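Periplasmic His/Glu/Gln/Arg/opine family-binding protein (Silicibacter pomeroyi, PDB 3I6V) binds lysine between its two lobes and probably delivers such amino acids or related solutes to an ABC transporter as its periplasmic receptor. Local coordinates at residues D54-N59 with D66-G71; A103-I108 with M168-D173; G119-S124 with A148-R153. All blocks are in the same frame, centred on the assembly; numbering follows the deposited sequence. Where two conformers were deposited one is given.

Contact 1. Residues D54-N59 with D66-G71. With LYS (lysine), chain B.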
ATOM      1  N   ASP A  54      -4.898  10.808  -0.017  1.00 25.65           N
ATOM      2  CA  ASP A  54      -4.452  12.131  -0.508  1.00 28.01           C
ATOM      3  C   ASP A  54      -3.816  12.993   0.574  1.00 27.49           C
ATOM      4  O   ASP A  54      -2.844  13.728   0.322  1.00 28.91           O
ATOM      5  CB  ASP A  54      -5.619  12.925  -1.128  1.00 30.11           C
ATOM      6  CG  ASP A  54      -6.184  12.260  -2.387  1.00 37.00           C
ATOM      7  OD1 ASP A  54      -5.617  11.233  -2.821  1.00 41.65           O
ATOM      8  OD2 ASP A  54      -7.216  12.748  -2.949  1.00 43.31           O
ATOM      9  N   SER A  55      -4.325  12.887   1.789  1.00 24.85           N
ATOM     10  CA  SER A  55      -3.839  13.760   2.840  1.00 23.23           C
ATOM     11  C   SER A  55      -3.129  12.967   3.972  1.00 22.01           C
ATOM     12  O   SER A  55      -2.904  13.517   5.032  1.00 21.98           O
ATOM     13  CB  SER A  55      -5.043  14.561   3.409  1.00 22.71           C
ATOM     14  OG  SER A  55      -6.006  13.651   3.956  1.00 23.65           O
ATOM     15  N   ILE A  56      -2.780  11.692   3.751  1.00 20.68           N
ATOM     16  CA  ILE A  56      -2.263  10.852   4.845  1.00 20.40           C
ATOM     17  C   ILE A  56      -0.886  11.328   5.344  1.00 20.51           C
ATOM     18  O   ILE A  56      -0.583  11.225   6.542  1.00 20.47           O
ATOM     19  CB  ILE A  56      -2.282   9.332   4.480  1.00 20.41           C
ATOM     20  CG1 ILE A  56      -2.283   8.472   5.740  1.00 21.83           C
ATOM     21  CG2 ILE A  56      -1.157   8.966   3.431  1.00 18.91           C
ATOM     22  CD1 ILE A  56      -2.829   7.037   5.493  1.00 21.52           C
ATOM     23  N   ILE A  57      -0.071  11.874   4.445  1.00 19.82           N
ATOM     24  CA  ILE A  57       1.211  12.422   4.858  1.00 19.99           C
ATOM     25  C   ILE A  57       1.037  13.772   5.591  1.00 21.03           C
ATOM     26  O   ILE A  57       1.516  13.902   6.704  1.00 21.08           O
ATOM     27  CB  ILE A  57       2.254  12.463   3.721  1.00 19.58           C
ATOM     28  CG1 ILE A  57       2.726  11.034   3.386  1.00 20.44           C
ATOM     29  CG2 ILE A  57       3.468  13.335   4.134  1.00 19.94           C
ATOM     30  CD1 ILE A  57       3.831  10.971   2.253  1.00 22.64           C
ATOM     31  N   PRO A  58       0.360  14.771   4.977  1.00 22.06           N
ATOM     32  CA  PRO A  58       0.214  16.057   5.726  1.00 22.94           C
ATOM     33  C   PRO A  58      -0.463  15.893   7.078  1.00 22.79           C
ATOM     34  O   PRO A  58      -0.069  16.554   8.043  1.00 23.97           O
ATOM     35  CB  PRO A  58      -0.663  16.938   4.803  1.00 24.21           C
ATOM     36  CG  PRO A  58      -0.696  16.282   3.484  1.00 24.23           C
ATOM     37  CD  PRO A  58      -0.065  14.885   3.571  1.00 22.40           C
ATOM     38  N   ASN A  59      -1.443  14.992   7.174  1.00 22.31           N
ATOM     39  CA  ASN A  59      -2.121  14.782   8.461  1.00 22.90           C
ATOM     40  C   ASN A  59      -1.287  14.045   9.530  1.00 23.00           C
ATOM     41  O   ASN A  59      -1.548  14.213  10.731  1.00 23.51           O
ATOM     42  CB  ASN A  59      -3.516  14.166   8.253  1.00 21.61           C
ATOM     43  CG  ASN A  59      -4.479  15.154   7.566  1.00 24.27           C
ATOM     44  OD1 ASN A  59      -4.144  16.322   7.378  1.00 24.37           O
ATOM     45  ND2 ASN A  59      -5.666  14.687   7.214  1.00 22.52           N
ATOM     46  N   ASP A  66       0.125   9.186  14.624  1.00 22.54           N
ATOM     47  CA  ASP A  66       1.568   9.093  14.862  1.00 22.53           C
ATOM     48  C   ASP A  66       2.344   8.219  13.899  1.00 21.67           C
ATOM     49  O   ASP A  66       3.581   8.295  13.880  1.00 22.86           O
ATOM     50  CB  ASP A  66       1.837   8.629  16.301  1.00 22.78           C
ATOM     51  CG  ASP A  66       1.111   9.500  17.322  1.00 23.93           C
ATOM     52  OD1 ASP A  66       1.269  10.742  17.284  1.00 26.92           O
ATOM     53  OD2 ASP A  66       0.327   8.941  18.119  1.00 25.37           O
ATOM     54  N   THR A  67       1.661   7.364  13.155  1.00 19.63           N
ATOM     55  CA  THR A  67       2.332   6.535  12.162  1.00 20.32           C
ATOM     56  C   THR A  67       1.479   6.423  10.906  1.00 20.25           C
ATOM     57  O   THR A  67       0.249   6.640  10.957  1.00 20.37           O
ATOM     58  CB  THR A  67       2.599   5.086  12.664  1.00 20.62           C
ATOM     59  OG1 THR A  67       1.348   4.367  12.699  1.00 23.01           O
ATOM     60  CG2 THR A  67       3.232   5.056  14.048  1.00 19.81           C
ATOM     61  N   ILE A  68       2.116   6.089   9.787  1.00 19.40           N
ATOM     62  CA  ILE A  68       1.380   5.660   8.591  1.00 20.42           C
ATOM     63  C   ILE A  68       1.711   4.197   8.350  1.00 20.82           C
ATOM     64  O   ILE A  68       2.882   3.862   8.220  1.00 19.96           O
ATOM     65  CB  ILE A  68       1.755   6.501   7.360  1.00 19.53           C
ATOM     66  CG1 ILE A  68       1.315   7.953   7.567  1.00 20.47           C
ATOM     67  CG2 ILE A  68       1.118   5.921   6.075  1.00 20.96           C
ATOM     68  CD1 ILE A  68       1.859   8.898   6.470  1.00 20.40           C
ATOM     69  N   ILE A  69       0.698   3.327   8.361  1.00 20.74           N
ATOM     70  CA  ILE A  69       0.895   1.933   8.015  1.00 21.74           C
ATOM     71  C   ILE A  69      -0.230   1.627   7.010  1.00 22.99           C
ATOM     72  O   ILE A  69      -1.380   1.362   7.391  1.00 23.02           O
ATOM     73  CB  ILE A  69       0.917   1.018   9.271  1.00 22.42           C
ATOM     74  CG1 ILE A  69       1.208  -0.445   8.905  1.00 22.99           C
ATOM     75  CG2 ILE A  69      -0.375   1.196  10.150  1.00 24.12           C
ATOM     76  CD1 ILE A  69       1.359  -1.370  10.166  1.00 25.07           C
ATOM     77  N   ALA A  70       0.087   1.769   5.725  1.00 22.02           N
ATOM     78  CA  ALA A  70      -0.944   1.949   4.695  1.00 21.80           C
ATOM     79  C   ALA A  70      -0.390   1.580   3.325  1.00 22.19           C
ATOM     80  O   ALA A  70      -0.595   2.307   2.347  1.00 24.27           O
ATOM     81  CB  ALA A  70      -1.452   3.439   4.694  1.00 20.66           C
ATOM     82  N   GLY A  71       0.327   0.461   3.260  1.00 21.91           N
ATOM     83  CA  GLY A  71       0.935  -0.022   2.000  1.00 21.83           C
ATOM     84  C   GLY A  71       1.815   1.002   1.285  1.00 21.04           C
ATOM     85  O   GLY A  71       1.897   0.989   0.063  1.00 21.54           O
TER
HETATM   86  N   LYS B   1       3.027   1.285  -2.678  1.00 19.25           N
HETATM   87  CA  LYS B   1       2.551   2.352  -3.619  1.00 19.15           C
HETATM   88  C   LYS B   1       2.995   3.721  -3.157  1.00 19.85           C
HETATM   89  O   LYS B   1       3.525   3.830  -2.042  1.00 20.69           O
HETATM   90  CB  LYS B   1       1.008   2.311  -3.748  1.00 18.75           C
HETATM   91  CG  LYS B   1       0.240   2.693  -2.482  1.00 17.98           C
HETATM   92  CD  LYS B   1      -1.301   2.537  -2.724  1.00 20.74           C
HETATM   93  CE  LYS B   1      -2.166   2.991  -1.491  1.00 20.73           C
HETATM   94  NZ  LYS B   1      -3.667   2.704  -1.760  1.00 20.25           N
HETATM   95  OXT LYS B   1       2.811   4.741  -3.883  1.00 20.47           O
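Ile68 pushes its side chain against the first turn of helix 56-61, and its CD1 comes 3.4 Å from Ile56 O, the shortest approach between 54-59 and 66-71. This is helix-on-strand packing in the first lobe of a periplasmic binding protein. The dense part is aliphatic: Ile56 CG1 meets Ile68 CG1 at 4.1 Å, and the two side chains lie obliquely across each other. Farther out, Ile56 CD1 reaches Ala70 CB at 3.9 Å; chi1 of -158° swings CG1 away from the backbone N, which sends the chain over the strand toward the pocket end. Replacing Ile68 with an alanine would probably open a gap beneath the helix, leaving Ile56 CG1 and Ile57 CG1 without their aliphatic partner.

The looser side is that of Ile57, which is partly exposed and adds a single approach, CG1 to Ile68 CD1 at 3.9 Å, the side chains crossing at about a right angle. Ile56 O, under the Ile68 methyl, is also hydrogen-bonded to Tyr65 OH. Gly71 O takes a hydrogen bond from the amino group of the bound lysine, N to O 3.0 Å, so the segment that packs under the helix runs directly into the ligand site. Within the sheet, strand 67-68 pairs with strand 7-11, through backbone hydrogen bonds between Gly10 and both Thr67 and Ile69, which places the contact between helix 56-61 and the parallel sheet.

Contact 2. Residues A103-I108 with M168-D173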
ATOM      1  N   ALA A 103      -5.288  -3.975 -24.891  1.00 38.00           N
ATOM      2  CA  ALA A 103      -5.498  -2.622 -24.366  1.00 37.34           C
ATOM      3  C   ALA A 103      -4.278  -1.773 -24.687  1.00 36.96           C
ATOM      4  O   ALA A 103      -3.156  -2.261 -24.624  1.00 36.57           O
ATOM      5  CB  ALA A 103      -5.743  -2.643 -22.851  1.00 37.23           C
ATOM      6  N   ASP A 104      -4.521  -0.518 -25.047  1.00 36.41           N
ATOM      7  CA  ASP A 104      -3.463   0.423 -25.352  1.00 36.64           C
ATOM      8  C   ASP A 104      -2.841   1.015 -24.060  1.00 35.97           C
ATOM      9  O   ASP A 104      -3.362   1.980 -23.473  1.00 34.38           O
ATOM     10  CB  ASP A 104      -4.025   1.534 -26.245  1.00 37.18           C
ATOM     11  CG  ASP A 104      -2.994   2.573 -26.608  1.00 39.28           C
ATOM     12  OD1 ASP A 104      -1.777   2.326 -26.425  1.00 40.42           O
ATOM     13  OD2 ASP A 104      -3.409   3.662 -27.054  1.00 43.72           O
ATOM     14  N   LEU A 105      -1.708   0.448 -23.658  1.00 36.20           N
ATOM     15  CA  LEU A 105      -0.973   0.894 -22.468  1.00 36.94           C
ATOM     16  C   LEU A 105      -0.299   2.253 -22.630  1.00 37.32           C
ATOM     17  O   LEU A 105       0.298   2.762 -21.681  1.00 38.53           O
ATOM     18  CB  LEU A 105       0.066  -0.153 -22.046  1.00 37.02           C
ATOM     19  CG  LEU A 105      -0.425  -1.575 -21.821  1.00 37.76           C
ATOM     20  CD1 LEU A 105       0.659  -2.438 -21.158  1.00 36.22           C
ATOM     21  CD2 LEU A 105      -1.755  -1.594 -21.008  1.00 36.99           C
ATOM     22  N   SER A 106      -0.366   2.841 -23.820  1.00 36.78           N
ATOM     23  CA  SER A 106       0.124   4.190 -24.024  0.50 36.50           C
ATOM     24  C   SER A 106      -1.058   5.144 -24.146  1.00 36.47           C
ATOM     25  O   SER A 106      -0.897   6.314 -24.424  1.00 36.38           O
ATOM     26  CB  SER A 106       1.054   4.264 -25.243  0.50 36.73           C
ATOM     27  OG  SER A 106       2.269   3.574 -24.994  0.50 35.91           O
ATOM     28  N   GLY A 107      -2.266   4.627 -23.918  1.00 36.83           N
ATOM     29  CA  GLY A 107      -3.464   5.483 -23.933  1.00 36.00           C
ATOM     30  C   GLY A 107      -3.698   6.151 -22.589  1.00 35.70           C
ATOM     31  O   GLY A 107      -2.771   6.769 -21.998  1.00 35.38           O
ATOM     32  N   ILE A 108      -4.934   6.045 -22.104  1.00 33.88           N
ATOM     33  CA  ILE A 108      -5.328   6.655 -20.830  1.00 33.07           C
ATOM     34  C   ILE A 108      -5.127   5.627 -19.728  1.00 31.48           C
ATOM     35  O   ILE A 108      -5.777   4.568 -19.727  1.00 30.52           O
ATOM     36  CB  ILE A 108      -6.789   7.159 -20.857  1.00 33.55           C
ATOM     37  CG1 ILE A 108      -6.895   8.376 -21.800  1.00 36.05           C
ATOM     38  CG2 ILE A 108      -7.232   7.533 -19.461  1.00 33.34           C
ATOM     39  CD1 ILE A 108      -8.291   8.634 -22.341  1.00 39.95           C
ATOM     40  N   MET A 168      -7.979  -8.430 -16.594  1.00 30.46           N
ATOM     41  CA  MET A 168      -6.824  -9.296 -16.765  1.00 30.71           C
ATOM     42  C   MET A 168      -5.503  -8.499 -16.724  1.00 29.71           C
ATOM     43  O   MET A 168      -5.456  -7.330 -17.080  1.00 28.82           O
ATOM     44  CB  MET A 168      -6.939 -10.068 -18.096  1.00 31.10           C
ATOM     45  CG  MET A 168      -6.997  -9.151 -19.351  1.00 33.84           C
ATOM     46  SD  MET A 168      -8.009  -9.860 -20.708  1.00 36.20           S
ATOM     47  CE  MET A 168      -9.626  -9.739 -19.943  1.00 38.13           C
ATOM     48  N   PHE A 169      -4.437  -9.163 -16.310  1.00 30.50           N
ATOM     49  CA  PHE A 169      -3.094  -8.573 -16.435  1.00 31.16           C
ATOM     50  C   PHE A 169      -2.659  -8.442 -17.901  1.00 31.93           C
ATOM     51  O   PHE A 169      -2.849  -9.366 -18.700  1.00 30.91           O
ATOM     52  CB  PHE A 169      -2.088  -9.417 -15.673  1.00 31.05           C
ATOM     53  CG  PHE A 169      -2.221  -9.313 -14.171  1.00 30.98           C
ATOM     54  CD1 PHE A 169      -2.580 -10.430 -13.407  1.00 29.01           C
ATOM     55  CD2 PHE A 169      -1.974  -8.088 -13.520  1.00 30.97           C
ATOM     56  CE1 PHE A 169      -2.699 -10.332 -12.000  1.00 29.77           C
ATOM     57  CE2 PHE A 169      -2.084  -7.973 -12.111  1.00 29.54           C
ATOM     58  CZ  PHE A 169      -2.431  -9.103 -11.349  1.00 28.98           C
ATOM     59  N   VAL A 170      -2.094  -7.284 -18.244  1.00 32.88           N
ATOM     60  CA  VAL A 170      -1.536  -7.044 -19.572  1.00 33.34           C
ATOM     61  C   VAL A 170      -0.122  -6.438 -19.427  1.00 34.05           C
ATOM     62  O   VAL A 170       0.190  -5.777 -18.418  1.00 33.20           O
ATOM     63  CB  VAL A 170      -2.468  -6.125 -20.411  1.00 33.25           C
ATOM     64  CG1 VAL A 170      -3.804  -6.813 -20.651  1.00 33.80           C
ATOM     65  CG2 VAL A 170      -2.723  -4.812 -19.703  1.00 33.84           C
ATOM     66  N   GLY A 171       0.739  -6.685 -20.411  1.00 34.65           N
ATOM     67  CA  GLY A 171       2.095  -6.112 -20.397  1.00 34.78           C
ATOM     68  C   GLY A 171       2.983  -6.809 -19.382  1.00 35.34           C
ATOM     69  O   GLY A 171       2.727  -7.942 -18.966  1.00 35.51           O
ATOM     70  N   ASP A 172       4.045  -6.137 -18.973  1.00 35.50           N
ATOM     71  CA  ASP A 172       5.000  -6.766 -18.069  1.00 36.05           C
ATOM     72  C   ASP A 172       4.909  -6.081 -16.726  1.00 34.54           C
ATOM     73  O   ASP A 172       4.571  -4.918 -16.675  1.00 34.32           O
ATOM     74  CB  ASP A 172       6.416  -6.601 -18.630  1.00 37.43           C
ATOM     75  CG  ASP A 172       6.549  -7.172 -20.043  1.00 41.00           C
ATOM     76  OD1 ASP A 172       6.535  -6.374 -21.014  1.00 45.16           O
ATOM     77  OD2 ASP A 172       6.633  -8.409 -20.173  1.00 43.22           O
ATOM     78  N   ASP A 173       5.229  -6.804 -15.668  1.00 33.47           N
ATOM     79  CA  ASP A 173       5.462  -6.237 -14.350  1.00 33.58           C
ATOM     80  C   ASP A 173       6.576  -5.157 -14.368  1.00 33.01           C
ATOM     81  O   ASP A 173       7.495  -5.223 -15.179  1.00 31.28           O
ATOM     82  CB  ASP A 173       5.863  -7.353 -13.385  1.00 33.82           C
ATOM     83  CG  ASP A 173       4.714  -8.339 -13.083  1.00 37.36           C
ATOM     84  OD1 ASP A 173       3.527  -8.063 -13.423  1.00 38.01           O
ATOM     85  OD2 ASP A 173       5.023  -9.396 -12.483  1.00 39.77           O
TER
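With chi1 of -54°, Leu105 sets CG opposite its carbonyl carbon and beside the backbone N; an extended second torsion then directs its two methyls at different residues of 168-173. On the facing strand, chi1 of -64° places Val170 CG2 between the backbone N and the carbonyl carbon. Leu105 lies in a type I beta turn, Asp104 to Gly107, within the loop joining strands 93-98 and 108-112 of the second lobe. The contact packs this turn against Val170 and the corner at Gly171, after which the chain runs on into strand 172-175.

The evidence is two approaches. Leu105 CD2 meets Val170 CG2 at 3.6 Å, the side chains running obliquely past one another, while Leu105 CD1 lies 4.0 Å from Gly171 CA. A beta carbon on Gly171 would be too close to Leu105 CD1, and the positive phi of Gly171 is one that residues with side chains seldom adopt, consistent with a residue without a side chain at this corner. Val170 is buried, also resting on Tyr96 of strand 93-98, whereas Gly171 is exposed, so the contact runs from the sheet to the surface.

The turn is held from within. Gly107 N bonds to Asp104 O at 2.9 Å, and an Asx turn supports it: Ser106 N donates to Asp104 OD1 at 3.0 Å, arriving from above the carboxylate plane, 57° out of it.

Contact 3. Residues G119-S124 with A148-R153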
ATOM      1  N   GLY A 119       3.360   8.436 -10.393  1.00 18.57           N
ATOM      2  CA  GLY A 119       4.639   9.055 -10.838  1.00 20.29           C
ATOM      3  C   GLY A 119       5.231   8.395 -12.093  1.00 20.62           C
ATOM      4  O   GLY A 119       5.693   9.078 -13.011  1.00 20.76           O
ATOM      5  N   TYR A 120       5.183   7.068 -12.141  1.00 20.81           N
ATOM      6  CA  TYR A 120       5.729   6.289 -13.257  1.00 20.46           C
ATOM      7  C   TYR A 120       4.925   6.567 -14.510  1.00 21.12           C
ATOM      8  O   TYR A 120       5.492   6.778 -15.589  1.00 20.48           O
ATOM      9  CB  TYR A 120       5.675   4.793 -12.909  1.00 20.35           C
ATOM     10  CG  TYR A 120       6.132   3.870 -14.024  1.00 20.57           C
ATOM     11  CD1 TYR A 120       7.450   3.440 -14.103  1.00 19.87           C
ATOM     12  CD2 TYR A 120       5.224   3.404 -14.984  1.00 21.65           C
ATOM     13  CE1 TYR A 120       7.876   2.569 -15.138  1.00 21.26           C
ATOM     14  CE2 TYR A 120       5.628   2.529 -16.014  1.00 22.65           C
ATOM     15  CZ  TYR A 120       6.949   2.121 -16.092  1.00 24.17           C
ATOM     16  OH  TYR A 120       7.333   1.255 -17.124  1.00 24.64           O
ATOM     17  N   ILE A 121       3.596   6.584 -14.384  1.00 22.21           N
ATOM     18  CA  ILE A 121       2.768   6.889 -15.555  1.00 22.15           C
ATOM     19  C   ILE A 121       2.942   8.332 -16.028  1.00 22.12           C
ATOM     20  O   ILE A 121       2.989   8.578 -17.249  1.00 22.39           O
ATOM     21  CB  ILE A 121       1.274   6.565 -15.316  1.00 22.60           C
ATOM     22  CG1 ILE A 121       1.113   5.074 -15.011  1.00 20.91           C
ATOM     23  CG2 ILE A 121       0.423   7.049 -16.513  1.00 22.32           C
ATOM     24  CD1 ILE A 121       1.580   4.090 -16.158  1.00 19.22           C
ATOM     25  N   ALA A 122       3.083   9.276 -15.092  1.00 21.81           N
ATOM     26  CA  ALA A 122       3.222  10.687 -15.467  1.00 23.58           C
ATOM     27  C   ALA A 122       4.525  10.902 -16.252  1.00 24.42           C
ATOM     28  O   ALA A 122       4.544  11.718 -17.168  1.00 24.35           O
ATOM     29  CB  ALA A 122       3.211  11.625 -14.244  1.00 23.35           C
ATOM     30  N   GLU A 123       5.591  10.184 -15.871  1.00 23.26           N
ATOM     31  CA  GLU A 123       6.879  10.256 -16.607  1.00 24.15           C
ATOM     32  C   GLU A 123       6.797   9.530 -17.979  1.00 25.39           C
ATOM     33  O   GLU A 123       7.530   9.879 -18.914  1.00 25.13           O
ATOM     34  CB  GLU A 123       8.041   9.704 -15.765  1.00 22.75           C
ATOM     35  CG  GLU A 123       9.388   9.676 -16.558  1.00 25.35           C
ATOM     36  CD  GLU A 123      10.592   9.206 -15.734  1.00 26.86           C
ATOM     37  OE1 GLU A 123      10.568   9.437 -14.479  1.00 24.91           O
ATOM     38  OE2 GLU A 123      11.561   8.647 -16.362  1.00 21.88           O
ATOM     39  N   SER A 124       5.908   8.539 -18.085  1.00 27.14           N
ATOM     40  CA  SER A 124       5.757   7.726 -19.308  1.00 30.16           C
ATOM     41  C   SER A 124       5.031   8.505 -20.394  1.00 31.56           C
ATOM     42  O   SER A 124       4.518   9.594 -20.151  1.00 30.95           O
ATOM     43  CB  SER A 124       4.964   6.446 -19.023  1.00 29.80           C
ATOM     44  OG  SER A 124       3.569   6.751 -19.006  1.00 30.62           O
ATOM     45  N   ALA A 148      -6.430   1.275 -19.125  1.00 30.05           N
ATOM     46  CA  ALA A 148      -5.893   0.329 -18.164  1.00 28.11           C
ATOM     47  C   ALA A 148      -5.641   1.041 -16.832  1.00 26.19           C
ATOM     48  O   ALA A 148      -5.709   2.261 -16.743  1.00 26.75           O
ATOM     49  CB  ALA A 148      -4.588  -0.308 -18.690  1.00 29.38           C
ATOM     50  N   VAL A 149      -5.361   0.258 -15.813  1.00 24.96           N
ATOM     51  CA  VAL A 149      -4.957   0.797 -14.516  1.00 23.98           C
ATOM     52  C   VAL A 149      -3.556   0.263 -14.244  1.00 23.10           C
ATOM     53  O   VAL A 149      -3.268  -0.908 -14.537  1.00 24.59           O
ATOM     54  CB  VAL A 149      -5.931   0.373 -13.368  1.00 23.26           C
ATOM     55  CG1 VAL A 149      -6.145  -1.150 -13.385  1.00 22.32           C
ATOM     56  CG2 VAL A 149      -5.396   0.830 -12.003  1.00 22.44           C
ATOM     57  N   PHE A 150      -2.702   1.112 -13.670  1.00 21.88           N
ATOM     58  CA  PHE A 150      -1.357   0.694 -13.244  1.00 21.12           C
ATOM     59  C   PHE A 150      -1.294   0.821 -11.724  1.00 20.00           C
ATOM     60  O   PHE A 150      -1.483   1.906 -11.186  1.00 19.92           O
ATOM     61  CB  PHE A 150      -0.321   1.600 -13.922  1.00 20.10           C
ATOM     62  CG  PHE A 150       1.120   1.195 -13.686  1.00 20.88           C
ATOM     63  CD1 PHE A 150       1.604  -0.035 -14.151  1.00 20.25           C
ATOM     64  CD2 PHE A 150       1.993   2.067 -13.024  1.00 17.43           C
ATOM     65  CE1 PHE A 150       2.950  -0.395 -13.946  1.00 21.97           C
ATOM     66  CE2 PHE A 150       3.330   1.742 -12.811  1.00 18.66           C
ATOM     67  CZ  PHE A 150       3.820   0.504 -13.274  1.00 19.44           C
ATOM     68  N   ALA A 151      -1.035  -0.290 -11.043  1.00 19.97           N
ATOM     69  CA  ALA A 151      -1.146  -0.344  -9.594  1.00 20.77           C
ATOM     70  C   ALA A 151      -0.297  -1.448  -9.048  1.00 21.60           C
ATOM     71  O   ALA A 151       0.305  -2.217  -9.792  1.00 22.73           O
ATOM     72  CB  ALA A 151      -2.657  -0.590  -9.176  1.00 20.65           C
ATOM     73  N   ASP A 152      -0.281  -1.555  -7.731  1.00 22.33           N
ATOM     74  CA  ASP A 152       0.480  -2.581  -7.055  1.00 23.28           C
ATOM     75  C   ASP A 152      -0.072  -3.949  -7.424  1.00 24.36           C
ATOM     76  O   ASP A 152      -1.323  -4.152  -7.417  1.00 23.75           O
ATOM     77  CB  ASP A 152       0.341  -2.359  -5.571  1.00 23.03           C
ATOM     78  CG  ASP A 152       1.087  -3.346  -4.773  1.00 27.83           C
ATOM     79  OD1 ASP A 152       2.319  -3.170  -4.607  1.00 25.95           O
ATOM     80  OD2 ASP A 152       0.415  -4.278  -4.260  1.00 31.07           O
ATOM     81  N   ARG A 153       0.836  -4.874  -7.752  1.00 23.47           N
ATOM     82  CA  ARG A 153       0.458  -6.190  -8.218  1.00 25.09           C
ATOM     83  C   ARG A 153      -0.316  -6.946  -7.131  1.00 25.97           C
ATOM     84  O   ARG A 153      -1.289  -7.652  -7.438  1.00 26.20           O
ATOM     85  CB  ARG A 153       1.668  -7.027  -8.662  1.00 25.38           C
ATOM     86  CG  ARG A 153       1.243  -8.389  -9.283  1.00 27.93           C
ATOM     87  CD  ARG A 153       2.416  -9.221  -9.864  1.00 30.49           C
ATOM     88  NE  ARG A 153       1.864 -10.504 -10.265  1.00 34.31           N
ATOM     89  CZ  ARG A 153       1.289 -10.742 -11.441  1.00 33.58           C
ATOM     90  NH1 ARG A 153       1.234  -9.807 -12.390  1.00 31.56           N
ATOM     91  NH2 ARG A 153       0.794 -11.944 -11.681  1.00 35.38           N
TER
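Phe150, on strand 148-152, fills the space beneath helix 116-123 and meets Tyr120 and Ile121 there, a helix packed on the mixed sheet of the second lobe. Along the strand, Ala148 and Val149 come first: Ala148 bonds by its backbone to Ala110 of strand 108-112, and Val149 turns its side chain away from helix 116-123 to Thr137 and Val141 of helix 134-142. Phe150 then points back toward 119-124. Its chi1 of -174° carries the ring away from the backbone N and out to the helix. Ile121 CG1 lies 3.7 Å from Phe150 CD2 and its CD1 3.8 Å from Phe150 CG, so the CG1-CD1 branch of Ile121 lies against the CG-CD2 side of the ring. The far end belongs to Tyr120: the rings are near parallel, planes at 27°, but slid apart with centroids 4.9 Å from each other, so they barely overlap. Tyr96 meets Phe150 as well. After Ala151, Asp152 is the N-cap of helix 153-162, its OD2 accepting from Tyr155 N, and Arg153 begins that helix. The closest atoms of the contact are Tyr120 CD2 and Phe150 CE2, 3.3 Å apart.

In the fold
From the N terminus, contact 1 comes first, closing a short loop in which the chain leaving helix 56-61 returns as strand 67-68 and packs against the helix beside the lysine pocket. The chain then passes to the second lobe, where 103-108 opens contact 2. Before 168-173 closes it, 119-124 and 148-153 meet, so contact 3 is nested inside the loop of contact 2, while contact 1 stands in series with both. Contacts 2 and 3 have centres about 10 Å apart, reach the same mixed sheet and touch, for example through a salt bridge between Asp173 and Arg153. Contact 1 belongs to the separate parallel sheet, its centre about 29 Å from that of contact 2.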